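Local coordinates for protein RNA-dependent RNA Polymerase (Bombyx mori cytoplasmic polyhedrosis virus, PDB 6TZ0) that synthesises viral RNA on an RNA template, making fully conservative plus-strand transcripts and, after core assembly, probably the complementary minus strands, at residues R282-S294 with L715-N729. Residues are numbered along the deposited sequence; the frame is centred on the assembly and turned at random.
Sequences RTKTTSEPHFVSS and LSQNSIVLLQQLVVN
Phe291 and Leu715 cross at about a right angle, CE1 of the ring lying 4.0 Å from CD1 of the leucine; one face of the ring carries CB of Pro289, offset toward the rim, and the ring also stacks with His694. The contact illustrates how the palm of a reovirus-type RNA polymerase is joined to the N-terminal region: 711-716 is an outermost strand of the palm sheet that includes the metal-binding Asp547, and the chain running on from it meets the loop leaving strand 278-285. The exchange centres on a carboxylate. Glu288, bent at chi2, runs antiparallel alongside Gln717, and its OE1 accepts Gln717 N at 3.2 Å (N-H...O 153°) through the syn lone pair. Its other oxygen, OE2, lies beside the amide group of Asn718, the carboxylate and amide planes 56° apart. The CB side of Thr286 packs against that same amide group, at about a right angle, while its hydroxyl turns to Leu261 O of helix 257-264. Lys284 and Asn729 reach toward each other from the two segments, CD, CE and NZ of the lysine all passing near Asn729 OD1, NZ at 3.6 Å. Bends at chi3 and chi4 fold the lysine back on its own strand, where NZ donates to Thr285 O at 2.8 Å, tilted 26° from the carbonyl plane.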
ATOM      1  N   ARG A 282       6.031  37.003 -20.216  1.00 31.49           N
ATOM      2  CA  ARG A 282       5.165  37.420 -21.303  1.00 31.49           C
ATOM      3  C   ARG A 282       3.869  37.935 -20.708  1.00 31.49           C
ATOM      4  O   ARG A 282       3.615  37.787 -19.517  1.00 31.49           O
ATOM      5  CB  ARG A 282       4.907  36.268 -22.286  1.00 31.49           C
ATOM      6  CG  ARG A 282       4.175  35.072 -21.703  1.00 31.49           C
ATOM      7  CD  ARG A 282       4.210  33.893 -22.666  1.00 31.49           C
ATOM      8  NE  ARG A 282       3.716  32.661 -22.052  1.00 31.49           N
ATOM      9  CZ  ARG A 282       2.493  32.174 -22.215  1.00 31.49           C
ATOM     10  NH1 ARG A 282       1.640  32.787 -23.018  1.00 31.49           N
ATOM     11  NH2 ARG A 282       2.135  31.052 -21.608  1.00 31.49           N
ATOM     12  N   THR A 283       3.060  38.562 -21.545  1.00 32.78           N
ATOM     13  CA  THR A 283       1.738  39.031 -21.154  1.00 32.78           C
ATOM     14  C   THR A 283       0.726  38.295 -22.016  1.00 32.78           C
ATOM     15  O   THR A 283       0.615  38.560 -23.215  1.00 32.78           O
ATOM     16  CB  THR A 283       1.610  40.542 -21.320  1.00 32.78           C
ATOM     17  OG1 THR A 283       2.598  41.196 -20.518  1.00 32.78           O
ATOM     18  CG2 THR A 283       0.231  41.006 -20.880  1.00 32.78           C
ATOM     19  N   LYS A 284      -0.009  37.378 -21.406  1.00 33.43           N
ATOM     20  CA  LYS A 284      -0.898  36.489 -22.131  1.00 33.43           C
ATOM     21  C   LYS A 284      -2.343  36.759 -21.740  1.00 33.43           C
ATOM     22  O   LYS A 284      -2.628  37.481 -20.784  1.00 33.43           O
ATOM     23  CB  LYS A 284      -0.542  35.028 -21.855  1.00 33.43           C
ATOM     24  CG  LYS A 284      -0.825  34.585 -20.438  1.00 33.43           C
ATOM     25  CD  LYS A 284      -0.329  33.180 -20.188  1.00 33.43           C
ATOM     26  CE  LYS A 284      -1.105  32.152 -20.982  1.00 33.43           C
ATOM     27  NZ  LYS A 284      -2.516  32.040 -20.562  1.00 33.43           N
ATOM     28  N   THR A 285      -3.260  36.167 -22.492  1.00 35.70           N
ATOM     29  CA  THR A 285      -4.672  36.191 -22.144  1.00 35.70           C
ATOM     30  C   THR A 285      -4.995  34.981 -21.281  1.00 35.70           C
ATOM     31  O   THR A 285      -4.360  33.930 -21.410  1.00 35.70           O
ATOM     32  CB  THR A 285      -5.563  36.227 -23.389  1.00 35.70           C
ATOM     33  OG1 THR A 285      -6.938  36.271 -22.988  1.00 35.70           O
ATOM     34  CG2 THR A 285      -5.335  35.030 -24.290  1.00 35.70           C
ATOM     35  N   THR A 286      -5.944  35.148 -20.365  1.00 36.07           N
ATOM     36  CA  THR A 286      -6.366  34.068 -19.485  1.00 36.07           C
ATOM     37  C   THR A 286      -7.825  33.706 -19.694  1.00 36.07           C
ATOM     38  O   THR A 286      -8.421  33.036 -18.849  1.00 36.07           O
ATOM     39  CB  THR A 286      -6.115  34.425 -18.021  1.00 36.07           C
ATOM     40  OG1 THR A 286      -6.816  35.627 -17.682  1.00 36.07           O
ATOM     41  CG2 THR A 286      -4.639  34.604 -17.759  1.00 36.07           C
ATOM     42  N   SER A 287      -8.410  34.151 -20.799  1.00 36.34           N
ATOM     43  CA  SER A 287      -9.749  33.724 -21.162  1.00 36.34           C
ATOM     44  C   SER A 287      -9.732  32.256 -21.569  1.00 36.34           C
ATOM     45  O   SER A 287      -8.708  31.736 -22.013  1.00 36.34           O
ATOM     46  CB  SER A 287     -10.286  34.587 -22.296  1.00 36.34           C
ATOM     47  OG  SER A 287      -9.509  34.420 -23.463  1.00 36.34           O
ATOM     48  N   GLU A 288     -10.864  31.593 -21.421  1.00 36.92           N
ATOM     49  CA  GLU A 288     -10.982  30.159 -21.613  1.00 36.92           C
ATOM     50  C   GLU A 288     -11.743  29.847 -22.894  1.00 36.92           C
ATOM     51  O   GLU A 288     -12.497  30.685 -23.396  1.00 36.92           O
ATOM     52  CB  GLU A 288     -11.697  29.534 -20.408  1.00 36.92           C
ATOM     53  CG  GLU A 288     -10.954  29.688 -19.094  1.00 36.92           C
ATOM     54  CD  GLU A 288      -9.647  28.929 -19.048  1.00 36.92           C
ATOM     55  OE1 GLU A 288      -9.553  27.854 -19.672  1.00 36.92           O
ATOM     56  OE2 GLU A 288      -8.707  29.409 -18.385  1.00 36.92           O
ATOM     57  N   PRO A 289     -11.557  28.657 -23.469  1.00 37.95           N
ATOM     58  CA  PRO A 289     -12.344  28.270 -24.646  1.00 37.95           C
ATOM     59  C   PRO A 289     -13.804  28.033 -24.293  1.00 37.95           C
ATOM     60  O   PRO A 289     -14.195  27.981 -23.127  1.00 37.95           O
ATOM     61  CB  PRO A 289     -11.670  26.980 -25.113  1.00 37.95           C
ATOM     62  CG  PRO A 289     -10.305  27.048 -24.566  1.00 37.95           C
ATOM     63  CD  PRO A 289     -10.432  27.728 -23.252  1.00 37.95           C
ATOM     64  N   HIS A 290     -14.619  27.868 -25.335  1.00 38.53           N
ATOM     65  CA  HIS A 290     -16.067  27.901 -25.157  1.00 38.53           C
ATOM     66  C   HIS A 290     -16.607  26.640 -24.501  1.00 38.53           C
ATOM     67  O   HIS A 290     -17.669  26.682 -23.875  1.00 38.53           O
ATOM     68  CB  HIS A 290     -16.756  28.128 -26.502  1.00 38.53           C
ATOM     69  CG  HIS A 290     -16.571  27.006 -27.472  1.00 38.53           C
ATOM     70  ND1 HIS A 290     -17.422  25.925 -27.528  1.00 38.53           N
ATOM     71  CD2 HIS A 290     -15.630  26.792 -28.420  1.00 38.53           C
ATOM     72  CE1 HIS A 290     -17.013  25.094 -28.470  1.00 38.53           C
ATOM     73  NE2 HIS A 290     -15.927  25.597 -29.026  1.00 38.53           N
ATOM     74  N   PHE A 291     -15.907  25.516 -24.633  1.00 37.16           N
ATOM     75  CA  PHE A 291     -16.318  24.297 -23.953  1.00 37.16           C
ATOM     76  C   PHE A 291     -15.965  24.309 -22.472  1.00 37.16           C
ATOM     77  O   PHE A 291     -16.472  23.474 -21.717  1.00 37.16           O
ATOM     78  CB  PHE A 291     -15.715  23.072 -24.651  1.00 37.16           C
ATOM     79  CG  PHE A 291     -14.231  23.160 -24.894  1.00 37.16           C
ATOM     80  CD1 PHE A 291     -13.321  22.762 -23.928  1.00 37.16           C
ATOM     81  CD2 PHE A 291     -13.746  23.629 -26.105  1.00 37.16           C
ATOM     82  CE1 PHE A 291     -11.960  22.847 -24.162  1.00 37.16           C
ATOM     83  CE2 PHE A 291     -12.393  23.704 -26.343  1.00 37.16           C
ATOM     84  CZ  PHE A 291     -11.499  23.315 -25.370  1.00 37.16           C
ATOM     85  N   VAL A 292     -15.111  25.236 -22.047  1.00 37.87           N
ATOM     86  CA  VAL A 292     -14.854  25.440 -20.629  1.00 37.87           C
ATOM     87  C   VAL A 292     -15.879  26.398 -20.037  1.00 37.87           C
ATOM     88  O   VAL A 292     -16.377  26.189 -18.926  1.00 37.87           O
ATOM     89  CB  VAL A 292     -13.413  25.944 -20.442  1.00 37.87           C
ATOM     90  CG1 VAL A 292     -13.144  26.318 -19.013  1.00 37.87           C
ATOM     91  CG2 VAL A 292     -12.441  24.886 -20.896  1.00 37.87           C
ATOM     92  N   SER A 293     -16.249  27.435 -20.789  1.00 39.96           N
ATOM     93  CA  SER A 293     -17.231  28.410 -20.331  1.00 39.96           C
ATOM     94  C   SER A 293     -18.652  27.864 -20.286  1.00 39.96           C
ATOM     95  O   SER A 293     -19.532  28.535 -19.742  1.00 39.96           O
ATOM     96  CB  SER A 293     -17.187  29.648 -21.225  1.00 39.96           C
ATOM     97  OG  SER A 293     -15.952  30.323 -21.091  1.00 39.96           O
ATOM     98  N   SER A 294     -18.903  26.682 -20.847  1.00 41.08           N
ATOM     99  CA  SER A 294     -20.212  26.062 -20.715  1.00 41.08           C
ATOM    100  C   SER A 294     -20.383  25.379 -19.365  1.00 41.08           C
ATOM    101  O   SER A 294     -21.514  25.221 -18.894  1.00 41.08           O
ATOM    102  CB  SER A 294     -20.430  25.062 -21.846  1.00 41.08           C
ATOM    103  OG  SER A 294     -19.505  23.997 -21.756  1.00 41.08           O
ATOM    104  N   LEU A 715     -10.568  20.394 -17.646  1.00 35.45           N
ATOM    105  CA  LEU A 715      -9.589  20.695 -18.674  1.00 35.45           C
ATOM    106  C   LEU A 715      -9.546  22.198 -18.884  1.00 35.45           C
ATOM    107  O   LEU A 715     -10.586  22.843 -19.039  1.00 35.45           O
ATOM    108  CB  LEU A 715      -9.898  19.935 -19.974  1.00 35.45           C
ATOM    109  CG  LEU A 715     -11.089  20.181 -20.895  1.00 35.45           C
ATOM    110  CD1 LEU A 715     -10.812  19.533 -22.219  1.00 35.45           C
ATOM    111  CD2 LEU A 715     -12.380  19.624 -20.324  1.00 35.45           C
ATOM    112  N   SER A 716      -8.342  22.753 -18.857  1.00 34.55           N
ATOM    113  CA  SER A 716      -8.137  24.185 -18.775  1.00 34.55           C
ATOM    114  C   SER A 716      -7.101  24.627 -19.792  1.00 34.55           C
ATOM    115  O   SER A 716      -6.374  23.822 -20.375  1.00 34.55           O
ATOM    116  CB  SER A 716      -7.680  24.602 -17.373  1.00 34.55           C
ATOM    117  OG  SER A 716      -6.410  24.063 -17.073  1.00 34.55           O
ATOM    118  N   GLN A 717      -7.045  25.934 -19.994  1.00 36.67           N
ATOM    119  CA  GLN A 717      -6.002  26.541 -20.798  1.00 36.67           C
ATOM    120  C   GLN A 717      -4.781  26.902 -19.967  1.00 36.67           C
ATOM    121  O   GLN A 717      -3.658  26.876 -20.482  1.00 36.67           O
ATOM    122  CB  GLN A 717      -6.574  27.769 -21.518  1.00 36.67           C
ATOM    123  CG  GLN A 717      -5.598  28.569 -22.353  1.00 36.67           C
ATOM    124  CD  GLN A 717      -6.275  29.566 -23.262  1.00 36.67           C
ATOM    125  OE1 GLN A 717      -7.495  29.568 -23.397  1.00 36.67           O
ATOM    126  NE2 GLN A 717      -5.484  30.444 -23.873  1.00 36.67           N
ATOM    127  N   ASN A 718      -4.951  27.172 -18.674  1.00 34.02           N
ATOM    128  CA  ASN A 718      -3.833  27.734 -17.932  1.00 34.02           C
ATOM    129  C   ASN A 718      -3.682  27.180 -16.517  1.00 34.02           C
ATOM    130  O   ASN A 718      -3.115  27.855 -15.658  1.00 34.02           O
ATOM    131  CB  ASN A 718      -3.949  29.257 -17.907  1.00 34.02           C
ATOM    132  CG  ASN A 718      -5.311  29.736 -17.473  1.00 34.02           C
ATOM    133  OD1 ASN A 718      -6.150  28.955 -17.034  1.00 34.02           O
ATOM    134  ND2 ASN A 718      -5.555  31.027 -17.632  1.00 34.02           N
ATOM    135  N   SER A 719      -4.122  25.951 -16.258  1.00 31.98           N
ATOM    136  CA  SER A 719      -3.942  25.362 -14.937  1.00 31.98           C
ATOM    137  C   SER A 719      -3.887  23.848 -15.053  1.00 31.98           C
ATOM    138  O   SER A 719      -4.642  23.252 -15.823  1.00 31.98           O
ATOM    139  CB  SER A 719      -5.063  25.776 -13.979  1.00 31.98           C
ATOM    140  OG  SER A 719      -6.312  25.252 -14.387  1.00 31.98           O
ATOM    141  N   ILE A 720      -3.007  23.230 -14.273  1.00 29.99           N
ATOM    142  CA  ILE A 720      -2.757  21.797 -14.362  1.00 29.99           C
ATOM    143  C   ILE A 720      -2.495  21.258 -12.958  1.00 29.99           C
ATOM    144  O   ILE A 720      -1.932  21.953 -12.108  1.00 29.99           O
ATOM    145  CB  ILE A 720      -1.596  21.512 -15.351  1.00 29.99           C
ATOM    146  CG1 ILE A 720      -1.536  20.039 -15.742  1.00 29.99           C
ATOM    147  CG2 ILE A 720      -0.248  22.032 -14.849  1.00 29.99           C
ATOM    148  CD1 ILE A 720      -2.664  19.611 -16.615  1.00 29.99           C
ATOM    149  N   VAL A 721      -2.966  20.040 -12.693  1.00 31.52           N
ATOM    150  CA  VAL A 721      -2.863  19.409 -11.379  1.00 31.52           C
ATOM    151  C   VAL A 721      -2.220  18.042 -11.552  1.00 31.52           C
ATOM    152  O   VAL A 721      -2.669  17.245 -12.379  1.00 31.52           O
ATOM    153  CB  VAL A 721      -4.237  19.234 -10.697  1.00 31.52           C
ATOM    154  CG1 VAL A 721      -4.061  18.729  -9.282  1.00 31.52           C
ATOM    155  CG2 VAL A 721      -5.058  20.501 -10.715  1.00 31.52           C
ATOM    156  N   LEU A 722      -1.191  17.758 -10.760  1.00 31.83           N
ATOM    157  CA  LEU A 722      -0.688  16.397 -10.666  1.00 31.83           C
ATOM    158  C   LEU A 722      -0.101  16.186  -9.283  1.00 31.83           C
ATOM    159  O   LEU A 722       0.725  16.988  -8.840  1.00 31.83           O
ATOM    160  CB  LEU A 722       0.365  16.103 -11.736  1.00 31.83           C
ATOM    161  CG  LEU A 722       0.820  14.646 -11.803  1.00 31.83           C
ATOM    162  CD1 LEU A 722      -0.353  13.768 -12.175  1.00 31.83           C
ATOM    163  CD2 LEU A 722       1.948  14.480 -12.789  1.00 31.83           C
ATOM    164  N   LEU A 723      -0.541  15.105  -8.625  1.00 32.85           N
ATOM    165  CA  LEU A 723      -0.046  14.655  -7.318  1.00 32.85           C
ATOM    166  C   LEU A 723      -0.228  15.719  -6.240  1.00 32.85           C
ATOM    167  O   LEU A 723       0.663  15.945  -5.420  1.00 32.85           O
ATOM    168  CB  LEU A 723       1.411  14.203  -7.399  1.00 32.85           C
ATOM    169  CG  LEU A 723       1.646  12.989  -8.291  1.00 32.85           C
ATOM    170  CD1 LEU A 723       3.126  12.676  -8.393  1.00 32.85           C
ATOM    171  CD2 LEU A 723       0.872  11.811  -7.758  1.00 32.85           C
ATOM    172  N   GLN A 724      -1.402  16.363  -6.256  1.00 34.89           N
ATOM    173  CA  GLN A 724      -1.789  17.445  -5.341  1.00 34.89           C
ATOM    174  C   GLN A 724      -0.803  18.611  -5.369  1.00 34.89           C
ATOM    175  O   GLN A 724      -0.520  19.232  -4.346  1.00 34.89           O
ATOM    176  CB  GLN A 724      -1.989  16.935  -3.911  1.00 34.89           C
ATOM    177  CG  GLN A 724      -3.112  15.927  -3.771  1.00 34.89           C
ATOM    178  CD  GLN A 724      -4.462  16.493  -4.162  1.00 34.89           C
ATOM    179  OE1 GLN A 724      -4.768  17.654  -3.899  1.00 34.89           O
ATOM    180  NE2 GLN A 724      -5.284  15.665  -4.793  1.00 34.89           N
ATOM    181  N   GLN A 725      -0.275  18.909  -6.550  1.00 31.46           N
ATOM    182  CA  GLN A 725       0.557  20.084  -6.783  1.00 31.46           C
ATOM    183  C   GLN A 725      -0.029  20.833  -7.966  1.00 31.46           C
ATOM    184  O   GLN A 725      -0.031  20.323  -9.088  1.00 31.46           O
ATOM    185  CB  GLN A 725       2.011  19.693  -7.024  1.00 31.46           C
ATOM    186  CG  GLN A 725       2.738  19.342  -5.746  1.00 31.46           C
ATOM    187  CD  GLN A 725       4.106  18.758  -5.982  1.00 31.46           C
ATOM    188  OE1 GLN A 725       4.440  18.353  -7.090  1.00 31.46           O
ATOM    189  NE2 GLN A 725       4.926  18.750  -4.944  1.00 31.46           N
ATOM    190  N   LEU A 726      -0.542  22.028  -7.709  1.00 28.44           N
ATOM    191  CA  LEU A 726      -1.215  22.837  -8.712  1.00 28.44           C
ATOM    192  C   LEU A 726      -0.235  23.827  -9.322  1.00 28.44           C
ATOM    193  O   LEU A 726       0.453  24.549  -8.599  1.00 28.44           O
ATOM    194  CB  LEU A 726      -2.402  23.577  -8.096  1.00 28.44           C
ATOM    195  CG  LEU A 726      -3.167  24.575  -8.957  1.00 28.44           C
ATOM    196  CD1 LEU A 726      -3.741  23.919 -10.168  1.00 28.44           C
ATOM    197  CD2 LEU A 726      -4.272  25.212  -8.151  1.00 28.44           C
ATOM    198  N   VAL A 727      -0.178  23.853 -10.649  1.00 27.32           N
ATOM    199  CA  VAL A 727       0.615  24.823 -11.390  1.00 27.32           C
ATOM    200  C   VAL A 727      -0.333  25.640 -12.251  1.00 27.32           C
ATOM    201  O   VAL A 727      -1.150  25.078 -12.985  1.00 27.32           O
ATOM    202  CB  VAL A 727       1.698  24.146 -12.248  1.00 27.32           C
ATOM    203  CG1 VAL A 727       2.421  25.166 -13.103  1.00 27.32           C
ATOM    204  CG2 VAL A 727       2.687  23.406 -11.365  1.00 27.32           C
ATOM    205  N   VAL A 728      -0.255  26.964 -12.128  1.00 28.10           N
ATOM    206  CA  VAL A 728      -1.086  27.893 -12.891  1.00 28.10           C
ATOM    207  C   VAL A 728      -0.145  28.915 -13.516  1.00 28.10           C
ATOM    208  O   VAL A 728       0.330  29.817 -12.825  1.00 28.10           O
ATOM    209  CB  VAL A 728      -2.141  28.593 -12.024  1.00 28.10           C
ATOM    210  CG1 VAL A 728      -2.963  29.525 -12.858  1.00 28.10           C
ATOM    211  CG2 VAL A 728      -3.044  27.596 -11.336  1.00 28.10           C
ATOM    212  N   ASN A 729       0.115  28.781 -14.820  1.00 27.96           N
ATOM    213  CA  ASN A 729       0.874  29.739 -15.640  1.00 27.96           C
ATOM    214  C   ASN A 729       2.302  29.954 -15.136  1.00 27.96           C
ATOM    215  O   ASN A 729       2.742  31.077 -14.908  1.00 27.96           O
ATOM    216  CB  ASN A 729       0.137  31.075 -15.759  1.00 27.96           C
ATOM    217  CG  ASN A 729      -1.008  31.014 -16.716  1.00 27.96           C
ATOM    218  OD1 ASN A 729      -0.892  30.438 -17.789  1.00 27.96           O
ATOM    219  ND2 ASN A 729      -2.123  31.626 -16.346  1.00 27.96           N
TER